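Long-range contact in C-terminal peptide of Putative angiotensinogen (Lampetra fluviatilis, PDB 5INW), which is the C-terminal piece of a reaction-loop-cleaved serpin, angiotensinogen, that binds heparin, which promotes its inhibition of thrombin: residues D9-Y17 and I25-P33. Numbering follows the deposited sequence.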
loop_
_atom_site.group_PDB
_atom_site.type_symbol
_atom_site.label_atom_id
_atom_site.label_comp_id
_atom_site.label_asym_id
_atom_site.label_seq_id
_atom_site.Cartn_x
_atom_site.Cartn_y
_atom_site.Cartn_z
ATOM N N ASP C 9 -3.990 2.561 22.976
ATOM C CA ASP C 9 -3.043 3.418 23.726
ATOM C C ASP C 9 -1.605 2.937 23.573
ATOM O O ASP C 9 -0.710 3.514 24.170
ATOM C CB ASP C 9 -3.440 3.514 25.227
ATOM C CG ASP C 9 -3.418 2.162 25.942
ATOM O OD1 ASP C 9 -3.928 1.154 25.405
ATOM O OD2 ASP C 9 -2.868 2.093 27.049
ATOM N N ARG C 10 -1.408 1.887 22.770
ATOM C CA ARG C 10 -0.123 1.185 22.574
ATOM C C ARG C 10 0.110 0.997 21.062
ATOM O O ARG C 10 -0.806 1.247 20.282
ATOM C CB ARG C 10 -0.175 -0.214 23.200
ATOM C CG ARG C 10 -1.150 -0.415 24.350
ATOM C CD ARG C 10 -1.003 -1.796 24.951
ATOM N NE ARG C 10 -1.022 -1.783 26.406
ATOM C CZ ARG C 10 -2.086 -1.515 27.154
ATOM N NH1 ARG C 10 -3.261 -1.165 26.615
ATOM N NH2 ARG C 10 -1.963 -1.578 28.480
ATOM N N PRO C 11 1.301 0.537 20.643
ATOM C CA PRO C 11 1.487 0.260 19.242
ATOM C C PRO C 11 0.496 -0.752 18.743
ATOM O O PRO C 11 0.170 -1.693 19.471
ATOM C CB PRO C 11 2.877 -0.312 19.190
ATOM C CG PRO C 11 3.588 0.303 20.328
ATOM C CD PRO C 11 2.579 0.880 21.266
ATOM N N PHE C 12 0.017 -0.535 17.515
ATOM C CA PHE C 12 -0.985 -1.389 16.908
ATOM C C PHE C 12 -0.759 -1.627 15.417
ATOM O O PHE C 12 -0.206 -0.800 14.719
ATOM C CB PHE C 12 -2.361 -0.816 17.147
ATOM C CG PHE C 12 -2.613 0.471 16.460
ATOM C CD1 PHE C 12 -3.264 0.509 15.244
ATOM C CD2 PHE C 12 -2.262 1.662 17.054
ATOM C CE1 PHE C 12 -3.548 1.722 14.638
ATOM C CE2 PHE C 12 -2.547 2.883 16.456
ATOM C CZ PHE C 12 -3.178 2.917 15.257
ATOM N N VAL C 13 -1.193 -2.788 14.949
ATOM C CA VAL C 13 -1.229 -3.107 13.537
ATOM C C VAL C 13 -2.537 -2.597 12.908
ATOM O O VAL C 13 -3.629 -2.644 13.517
ATOM C CB VAL C 13 -1.111 -4.612 13.323
ATOM C CG1 VAL C 13 -1.202 -4.983 11.844
ATOM C CG2 VAL C 13 0.200 -5.098 13.905
ATOM N N VAL C 14 -2.422 -2.131 11.666
ATOM C CA VAL C 14 -3.509 -1.437 11.006
ATOM C C VAL C 14 -3.617 -2.015 9.586
ATOM O O VAL C 14 -2.621 -2.300 8.979
ATOM C CB VAL C 14 -3.264 0.089 11.076
ATOM C CG1 VAL C 14 -2.322 0.544 9.995
ATOM C CG2 VAL C 14 -4.545 0.851 10.993
ATOM N N LEU C 15 -4.837 -2.287 9.133
ATOM C CA LEU C 15 -5.107 -2.820 7.797
ATOM C C LEU C 15 -6.380 -2.180 7.253
ATOM O O LEU C 15 -7.413 -2.247 7.883
ATOM C CB LEU C 15 -5.307 -4.346 7.798
ATOM C CG LEU C 15 -4.208 -5.242 8.369
ATOM C CD1 LEU C 15 -4.682 -6.671 8.259
ATOM C CD2 LEU C 15 -2.867 -5.112 7.676
ATOM N N ILE C 16 -6.288 -1.587 6.074
ATOM C CA ILE C 16 -7.409 -0.974 5.428
ATOM C C ILE C 16 -7.742 -1.916 4.287
ATOM O O ILE C 16 -6.883 -2.164 3.438
ATOM C CB ILE C 16 -7.013 0.416 4.927
ATOM C CG1 ILE C 16 -6.851 1.355 6.101
ATOM C CG2 ILE C 16 -8.070 0.961 3.988
ATOM C CD1 ILE C 16 -6.203 2.657 5.747
ATOM N N TYR C 17 -8.966 -2.441 4.246
ATOM C CA TYR C 17 -9.276 -3.508 3.298
ATOM C C TYR C 17 -10.696 -3.460 2.757
ATOM O O TYR C 17 -11.586 -2.927 3.397
ATOM C CB TYR C 17 -9.027 -4.848 3.988
ATOM C CG TYR C 17 -10.089 -5.190 4.998
ATOM C CD1 TYR C 17 -10.094 -4.623 6.299
ATOM C CD2 TYR C 17 -11.131 -6.044 4.644
ATOM C CE1 TYR C 17 -11.113 -4.938 7.206
ATOM C CE2 TYR C 17 -12.140 -6.358 5.540
ATOM C CZ TYR C 17 -12.149 -5.817 6.813
ATOM O OH TYR C 17 -13.223 -6.181 7.639
ATOM N N ILE C 25 -5.439 -2.921 1.052
ATOM C CA ILE C 25 -5.062 -1.765 0.303
ATOM C C ILE C 25 -3.886 -1.049 0.944
ATOM O O ILE C 25 -3.051 -0.523 0.220
ATOM C CB ILE C 25 -6.269 -0.814 0.220
ATOM C CG1 ILE C 25 -7.453 -1.588 -0.343
ATOM C CG2 ILE C 25 -5.972 0.399 -0.671
ATOM C CD1 ILE C 25 -8.733 -0.834 -0.236
ATOM N N PHE C 26 -3.892 -0.940 2.273
ATOM C CA PHE C 26 -2.760 -0.465 3.033
ATOM C C PHE C 26 -2.569 -1.377 4.204
ATOM O O PHE C 26 -3.519 -1.926 4.706
ATOM C CB PHE C 26 -2.992 0.941 3.588
ATOM C CG PHE C 26 -3.153 2.008 2.535
ATOM C CD1 PHE C 26 -2.047 2.691 2.061
ATOM C CD2 PHE C 26 -4.404 2.295 2.000
ATOM C CE1 PHE C 26 -2.191 3.657 1.075
ATOM C CE2 PHE C 26 -4.537 3.223 0.998
ATOM C CZ PHE C 26 -3.436 3.915 0.542
ATOM N N MET C 27 -1.312 -1.561 4.588
ATOM C CA MET C 27 -0.912 -2.353 5.719
ATOM C C MET C 27 0.044 -1.540 6.497
ATOM O O MET C 27 0.880 -0.817 5.940
ATOM C CB MET C 27 -0.086 -3.567 5.280
ATOM C CG MET C 27 -0.892 -4.682 4.697
ATOM S SD MET C 27 0.022 -5.949 3.854
ATOM C CE MET C 27 1.379 -6.131 4.951
ATOM N N GLY C 28 0.026 -1.752 7.797
ATOM C CA GLY C 28 1.078 -1.204 8.622
ATOM C C GLY C 28 0.933 -1.379 10.115
ATOM O O GLY C 28 0.082 -2.137 10.612
ATOM N N ARG C 29 1.814 -0.643 10.798
ATOM C CA ARG C 29 1.897 -0.582 12.230
ATOM C C ARG C 29 2.123 0.869 12.599
ATOM O O ARG C 29 3.043 1.520 12.080
ATOM C CB ARG C 29 3.051 -1.444 12.760
ATOM C CG ARG C 29 3.400 -1.222 14.252
ATOM C CD ARG C 29 4.855 -0.849 14.441
ATOM N NE ARG C 29 5.661 -2.051 14.267
ATOM C CZ ARG C 29 6.983 -2.109 14.322
ATOM N NH1 ARG C 29 7.562 -3.286 14.192
ATOM N NH2 ARG C 29 7.716 -1.008 14.508
ATOM N N VAL C 30 1.272 1.351 13.505
ATOM C CA VAL C 30 1.428 2.670 14.071
ATOM C C VAL C 30 2.009 2.539 15.472
ATOM O O VAL C 30 1.360 1.966 16.353
ATOM C CB VAL C 30 0.098 3.413 14.129
ATOM C CG1 VAL C 30 0.325 4.784 14.721
ATOM C CG2 VAL C 30 -0.485 3.538 12.734
ATOM N N ALA C 31 3.239 3.042 15.638
ATOM C CA ALA C 31 3.932 3.110 16.930
ATOM C C ALA C 31 4.223 4.530 17.448
ATOM O O ALA C 31 4.488 4.677 18.619
ATOM C CB ALA C 31 5.213 2.323 16.867
ATOM N N ASP C 32 4.123 5.562 16.616
ATOM C CA ASP C 32 4.502 6.909 17.025
ATOM C C ASP C 32 3.746 7.908 16.170
ATOM O O ASP C 32 4.242 8.370 15.152
ATOM C CB ASP C 32 6.025 7.088 16.905
ATOM C CG ASP C 32 6.470 8.554 17.010
ATOM O OD1 ASP C 32 5.823 9.312 17.768
ATOM O OD2 ASP C 32 7.453 8.948 16.305
ATOM N N PRO C 33 2.520 8.233 16.571
ATOM C CA PRO C 33 1.749 9.329 15.979
ATOM C C PRO C 33 2.489 10.685 15.940
ATOM O O PRO C 33 3.481 10.879 16.649
ATOM C CB PRO C 33 0.579 9.455 16.929
ATOM C CG PRO C 33 0.386 8.098 17.499
ATOM C CD PRO C 33 1.731 7.470 17.560
#
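I16 is met by two residues, I25 and F26, which makes a classic beta bulge: I16 O accepts I25 N at 2.9 Å, nearly straight, and F26 N only weakly. F26 O then takes I16 N, and on that side of the sheet the two side chains run alongside each other, I16 CD1 coming obliquely to F26 CD2 at 4.2 Å. M27 points to the other face beside L15, whose CD2 reaches its CG at 3.6 Å. G28 pairs with V14 through two bonds; its carbonyl O receives V14 N at 2.7 Å from above the carbonyl plane, and V14 CG1 lies over this side-chain-free backbone. R29 lays CB and CG near F12 O before its guanidinium leads away to a salt bridge with E323 of the larger angiotensinogen chain. V30 closes the ladder with paired bonds to F12 and sets CB over the phenyl face, 3.9 Å from the centroid. The ring gets there because F12 CG sits between backbone N and carbonyl carbon (chi1 67°). With an alanine at F12, V30 would probably lose its CH-pi partner, leaving a gap beside it. Beyond, A31 CB meets P11 CB at 4.2 Å. The strands, 159° apart in direction, form the buried C-terminal s4B-s5B hairpin of serpin sheet B, which V13-Y17 and M27-R29 extend by antiparallel pairing with the larger chain.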